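Local coordinates for protein malate dehydrogenase (Porphyromonas gingivalis, PDB 3FI9) that probably interconverts malate and oxaloacetate with NAD as the coenzyme, at residues D96-N101 / R314-A319; K110-Y115 / L134-Y139. One frame throughout, in Å; residues are numbered along the deposited sequence.

Interaction 1: D96-N101 / R314-A319; sequences DLLKGN and RDEVIA
A chi1 of 172° swings CG of L98 away from its own amide and sends the isobutyl group from helix 94-115 to the last turns of helix 297-319, where its two methyls part company. CD1 of L98 packs against CG2 of V317 at 3.9 Å, an apolar contact between two buried residues. At V317, CG1 takes the place opposite the backbone N (chi1 -179°), leaving CG2, beside that N, as the methyl that meets L98. The other methyl, CD2 of L98, meets the carboxylate of E316, 3.4 Å from OE2. Beyond CG the chain of E316 is extended, which carries the carboxylate across the end of the leucine at an oblique angle, at the exposed border of the contact. L313 and M320 also touch L98, while I131 and I323 pack on V317, so this small interface is part of a wider apolar cluster. It joins the NAD-binding domain to the C-terminal helix of the alpha/beta C-terminal domain. L98 lies one helical turn after R94, predicted to bind the substrate. Between the segments themselves the attraction is thus mainly van der Waals: one methyl is buried against V317, and the other brushes a carboxylate oxygen without a polar bond to hold it.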
loop_
_atom_site.group_PDB
_atom_site.type_symbol
_atom_site.label_atom_id
_atom_site.label_comp_id
_atom_site.label_asym_id
_atom_site.label_seq_id
_atom_site.Cartn_x
_atom_site.Cartn_y
_atom_site.Cartn_z
ATOM N N ASP A 96 8.225 21.672 23.185
ATOM C CA ASP A 96 8.050 20.332 23.731
ATOM C C ASP A 96 8.042 19.219 22.653
ATOM O O ASP A 96 8.672 18.171 22.816
ATOM C CB ASP A 96 6.815 20.278 24.644
ATOM C CG ASP A 96 7.091 20.851 26.046
ATOM O OD1 ASP A 96 6.680 20.220 27.042
ATOM O OD2 ASP A 96 7.744 21.916 26.159
ATOM N N LEU A 97 7.340 19.451 21.554
ATOM C CA LEU A 97 7.382 18.531 20.415
ATOM C C LEU A 97 8.792 18.444 19.823
ATOM O O LEU A 97 9.249 17.371 19.429
ATOM C CB LEU A 97 6.439 19.005 19.318
ATOM C CG LEU A 97 4.978 18.573 19.295
ATOM C CD1 LEU A 97 4.434 19.054 17.975
ATOM C CD2 LEU A 97 4.855 17.060 19.401
ATOM N N LEU A 98 9.457 19.593 19.753
ATOM C CA LEU A 98 10.799 19.685 19.215
ATOM C C LEU A 98 11.758 18.841 20.044
ATOM O O LEU A 98 12.471 17.988 19.520
ATOM C CB LEU A 98 11.257 21.141 19.237
ATOM C CG LEU A 98 12.723 21.403 18.888
ATOM C CD1 LEU A 98 13.048 20.860 17.507
ATOM C CD2 LEU A 98 13.015 22.916 19.002
ATOM N N LYS A 99 11.750 19.089 21.345
ATOM C CA LYS A 99 12.559 18.342 22.293
ATOM C C LYS A 99 12.188 16.860 22.306
ATOM O O LYS A 99 13.061 15.989 22.336
ATOM C CB LYS A 99 12.379 18.928 23.712
ATOM C CG LYS A 99 13.352 18.353 24.741
ATOM C CD LYS A 99 13.305 19.166 26.031
ATOM C CE LYS A 99 14.428 18.746 26.976
ATOM N NZ LYS A 99 14.547 17.261 27.090
ATOM N N GLY A 100 10.888 16.581 22.302
ATOM C CA GLY A 100 10.412 15.215 22.303
ATOM C C GLY A 100 10.902 14.446 21.090
ATOM O O GLY A 100 11.414 13.322 21.213
ATOM N N ASN A 101 10.792 15.044 19.911
ATOM C CA ASN A 101 11.277 14.345 18.709
ATOM C C ASN A 101 12.801 14.295 18.615
ATOM O O ASN A 101 13.377 13.302 18.113
ATOM C CB ASN A 101 10.704 14.985 17.439
ATOM C CG ASN A 101 9.268 14.666 17.263
ATOM O OD1 ASN A 101 8.910 13.509 17.057
ATOM N ND2 ASN A 101 8.416 15.682 17.368
ATOM N N ARG A 314 18.678 24.206 14.610
ATOM C CA ARG A 314 19.809 23.403 15.057
ATOM C C ARG A 314 20.384 23.970 16.356
ATOM O O ARG A 314 20.643 23.222 17.288
ATOM C CB ARG A 314 20.901 23.374 14.006
ATOM C CG ARG A 314 22.186 22.669 14.418
ATOM C CD ARG A 314 23.349 23.195 13.543
ATOM N NE ARG A 314 23.579 24.635 13.748
ATOM C CZ ARG A 314 24.178 25.432 12.864
ATOM N NH1 ARG A 314 24.614 24.932 11.733
ATOM N NH2 ARG A 314 24.352 26.732 13.117
ATOM N N ASP A 315 20.551 25.292 16.423
ATOM C CA ASP A 315 21.159 25.912 17.604
ATOM C C ASP A 315 20.261 25.827 18.862
ATOM O O ASP A 315 20.770 25.676 19.978
ATOM C CB ASP A 315 21.573 27.364 17.316
ATOM C CG ASP A 315 22.718 27.475 16.311
ATOM O OD1 ASP A 315 23.509 26.501 16.103
ATOM O OD2 ASP A 315 22.834 28.580 15.730
ATOM N N GLU A 316 18.943 25.895 18.699
ATOM C CA GLU A 316 18.033 25.566 19.795
ATOM C C GLU A 316 18.310 24.188 20.399
ATOM O O GLU A 316 18.375 24.021 21.621
ATOM C CB GLU A 316 16.576 25.559 19.334
ATOM C CG GLU A 316 15.857 26.882 19.368
ATOM C CD GLU A 316 14.365 26.717 19.165
ATOM O OE1 GLU A 316 13.871 27.230 18.145
ATOM O OE2 GLU A 316 13.688 26.086 20.025
ATOM N N VAL A 317 18.435 23.182 19.536
ATOM C CA VAL A 317 18.647 21.826 20.008
ATOM C C VAL A 317 20.054 21.610 20.602
ATOM O O VAL A 317 20.258 20.738 21.465
ATOM C CB VAL A 317 18.263 20.816 18.890
ATOM C CG1 VAL A 317 18.460 19.336 19.359
ATOM C CG2 VAL A 317 16.794 21.062 18.471
ATOM N N ILE A 318 21.038 22.366 20.125
ATOM C CA ILE A 318 22.341 22.409 20.806
ATOM C C ILE A 318 22.117 22.982 22.207
ATOM O O ILE A 318 22.676 22.490 23.192
ATOM C CB ILE A 318 23.406 23.242 19.977
ATOM C CG1 ILE A 318 23.730 22.538 18.658
ATOM C CG2 ILE A 318 24.745 23.477 20.750
ATOM C CD1 ILE A 318 24.497 23.424 17.639
ATOM N N ALA A 319 21.282 24.010 22.312
ATOM C CA ALA A 319 21.083 24.695 23.616
ATOM C C ALA A 319 20.393 23.792 24.642
ATOM O O ALA A 319 20.565 23.958 25.863
ATOM C CB ALA A 319 20.302 25.999 23.425
#

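Interaction 2: K110-Y115 / L134-Y139; sequences KDIKSY and LVTLIY
Two neighbouring helices of the Rossmann-type NAD-binding domain meet here, the C-terminal end of helix 94-115 running beside helix 129-140. K110 and Y139 form the largest part of the contact. Their side chains lie side by side and point the same way, and their CA atoms are 5.5 Å apart. The lysine chain, extended beyond CG, runs along one side of the tyrosine: CG of K110 is 3.8 Å from CD2 of Y139, and CE of K110 comes equally near CE2 of Y139 at an oblique approach to the ring. Y139 OH hydrogen-bonds to the backbone O of I322, which ties the far end of the ring to the C-terminal part of the chain. K113 reaches the end of the neighbouring segment by another route. Its CG is anti to the backbone N (chi1 -176°) and its chain bends at chi3 (-89°), bringing CE within 3.5 Å of the carbonyl O of Y139. One water donates to Y139 O and makes a weak bond with K113 NZ; a second water donates to the O of I138, 2.9 Å away, but lies too close to K113 NZ for that link to be more than doubtful. Deeper in, CD1 of I112 and CG2 of T136 approach to 4.3 Å. Strand 121-124 lies beneath them, with V122 touching I112 and I124 touching T136. The T136 hydroxyl bonds to the O of T132 and also to the O of A105 on helix 94-115. The segment axes pass 9.0 Å apart and cross at -30°, running in broadly the same direction, as is typical of the helices of two successive beta-alpha-beta crossovers packed side by side on a parallel Rossmann sheet.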
loop_
_atom_site.group_PDB
_atom_site.type_symbol
_atom_site.label_atom_id
_atom_site.label_comp_id
_atom_site.label_asym_id
_atom_site.label_seq_id
_atom_site.Cartn_x
_atom_site.Cartn_y
_atom_site.Cartn_z
ATOM N N LYS A 110 21.530 6.131 19.538
ATOM C CA LYS A 110 22.226 5.345 20.576
ATOM C C LYS A 110 21.976 3.827 20.382
ATOM O O LYS A 110 22.870 2.977 20.538
ATOM C CB LYS A 110 21.712 5.767 21.953
ATOM C CG LYS A 110 22.023 7.211 22.382
ATOM C CD LYS A 110 21.192 7.526 23.634
ATOM C CE LYS A 110 21.367 8.966 24.105
ATOM N NZ LYS A 110 20.862 9.189 25.497
ATOM N N ASP A 111 20.739 3.504 20.015
ATOM C CA ASP A 111 20.311 2.101 19.798
ATOM C C ASP A 111 20.987 1.489 18.591
ATOM O O ASP A 111 21.379 0.306 18.598
ATOM C CB ASP A 111 18.802 2.048 19.555
ATOM C CG ASP A 111 17.981 2.294 20.804
ATOM O OD1 ASP A 111 18.506 2.222 21.927
ATOM O OD2 ASP A 111 16.783 2.594 20.654
ATOM N N ILE A 112 21.111 2.281 17.536
ATOM C CA ILE A 112 21.804 1.823 16.344
ATOM C C ILE A 112 23.243 1.572 16.757
ATOM O O ILE A 112 23.878 0.632 16.272
ATOM C CB ILE A 112 21.742 2.856 15.180
ATOM C CG1 ILE A 112 20.353 2.857 14.493
ATOM C CG2 ILE A 112 22.845 2.609 14.183
ATOM C CD1 ILE A 112 20.113 4.052 13.557
ATOM N N LYS A 113 23.761 2.405 17.662
ATOM C CA LYS A 113 25.179 2.324 17.989
ATOM C C LYS A 113 25.473 1.073 18.806
ATOM O O LYS A 113 26.497 0.411 18.609
ATOM C CB LYS A 113 25.693 3.613 18.680
ATOM C CG LYS A 113 27.224 3.594 18.950
ATOM C CD LYS A 113 27.708 4.882 19.668
ATOM C CE LYS A 113 28.086 5.969 18.692
ATOM N NZ LYS A 113 28.723 7.170 19.371
ATOM N N SER A 114 24.533 0.738 19.676
ATOM C CA SER A 114 24.632 -0.426 20.547
ATOM C C SER A 114 24.384 -1.720 19.803
ATOM O O SER A 114 25.096 -2.695 20.016
ATOM C CB SER A 114 23.622 -0.346 21.678
ATOM O OG SER A 114 23.831 0.804 22.467
ATOM N N TYR A 115 23.372 -1.726 18.938
ATOM C CA TYR A 115 22.864 -2.981 18.371
ATOM C C TYR A 115 23.195 -3.241 16.892
ATOM O O TYR A 115 23.213 -4.389 16.448
ATOM C CB TYR A 115 21.336 -3.033 18.599
ATOM C CG TYR A 115 20.925 -2.893 20.042
ATOM C CD1 TYR A 115 21.526 -3.661 21.043
ATOM C CD2 TYR A 115 19.936 -1.976 20.420
ATOM C CE1 TYR A 115 21.137 -3.522 22.400
ATOM C CE2 TYR A 115 19.529 -1.835 21.746
ATOM C CZ TYR A 115 20.143 -2.612 22.735
ATOM O OH TYR A 115 19.741 -2.460 24.049
ATOM N N LEU A 134 19.508 14.888 11.695
ATOM C CA LEU A 134 20.899 15.264 12.106
ATOM C C LEU A 134 21.260 14.642 13.470
ATOM O O LEU A 134 22.376 14.160 13.696
ATOM C CB LEU A 134 21.027 16.795 12.166
ATOM C CG LEU A 134 22.309 17.426 12.709
ATOM C CD1 LEU A 134 23.476 17.043 11.844
ATOM C CD2 LEU A 134 22.175 18.981 12.733
ATOM N N VAL A 135 20.289 14.633 14.372
ATOM C CA VAL A 135 20.507 14.050 15.697
ATOM C C VAL A 135 20.735 12.559 15.559
ATOM O O VAL A 135 21.648 11.989 16.177
ATOM C CB VAL A 135 19.282 14.266 16.593
ATOM C CG1 VAL A 135 19.376 13.388 17.843
ATOM C CG2 VAL A 135 19.135 15.759 16.977
ATOM N N THR A 136 19.919 11.898 14.745
ATOM C CA THR A 136 20.184 10.469 14.545
ATOM C C THR A 136 21.572 10.197 14.011
ATOM O O THR A 136 22.248 9.285 14.500
ATOM C CB THR A 136 19.119 9.777 13.652
ATOM O OG1 THR A 136 17.871 9.793 14.317
ATOM C CG2 THR A 136 19.483 8.318 13.399
ATOM N N LEU A 137 21.993 10.924 12.958
ATOM C CA LEU A 137 23.337 10.781 12.415
ATOM C C LEU A 137 24.412 10.917 13.504
ATOM O O LEU A 137 25.314 10.080 13.630
ATOM C CB LEU A 137 23.576 11.848 11.317
ATOM C CG LEU A 137 24.928 11.862 10.621
ATOM C CD1 LEU A 137 25.348 10.456 10.147
ATOM C CD2 LEU A 137 25.032 12.945 9.497
ATOM N N ILE A 138 24.310 11.982 14.289
ATOM C CA ILE A 138 25.310 12.275 15.311
ATOM C C ILE A 138 25.420 11.174 16.384
ATOM O O ILE A 138 26.518 10.629 16.623
ATOM C CB ILE A 138 25.030 13.626 15.951
ATOM C CG1 ILE A 138 25.294 14.730 14.920
ATOM C CG2 ILE A 138 25.916 13.799 17.182
ATOM C CD1 ILE A 138 24.789 16.097 15.382
ATOM N N TYR A 139 24.284 10.774 16.945
ATOM C CA TYR A 139 24.283 9.715 17.950
ATOM C C TYR A 139 24.534 8.287 17.418
ATOM O O TYR A 139 24.949 7.398 18.182
ATOM C CB TYR A 139 22.996 9.744 18.714
ATOM C CG TYR A 139 22.949 10.814 19.781
ATOM C CD1 TYR A 139 22.483 12.092 19.488
ATOM C CD2 TYR A 139 23.353 10.542 21.078
ATOM C CE1 TYR A 139 22.416 13.081 20.457
ATOM C CE2 TYR A 139 23.307 11.530 22.060
ATOM C CZ TYR A 139 22.840 12.801 21.745
ATOM O OH TYR A 139 22.758 13.816 22.706
HETATM O O HOH W 1 25.819 8.094 20.692
HETATM O O HOH W 2 28.533 8.764 17.554
#

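How the interactions relate
From the N terminus, the chain enters helix 94-115 through 96-101, the first half of interaction 1, and leaves it through 110-115, the first half of interaction 2. Strand 121-124 follows, and helix 129-140 returns to close the short loop of interaction 2, within the NAD-binding domain. Interaction 1 closes only when the last helix of the C-terminal domain, 297-319, comes back to 96-101; interaction 2 is thus nested inside its loop. Their centres lie 16 Å apart, and they touch where CG of R314 packs on CD2 of L134 at 4.1 Å. The C-terminal end of helix 94-115 therefore contacts helix 129-140, and its start contacts the C-terminal domain.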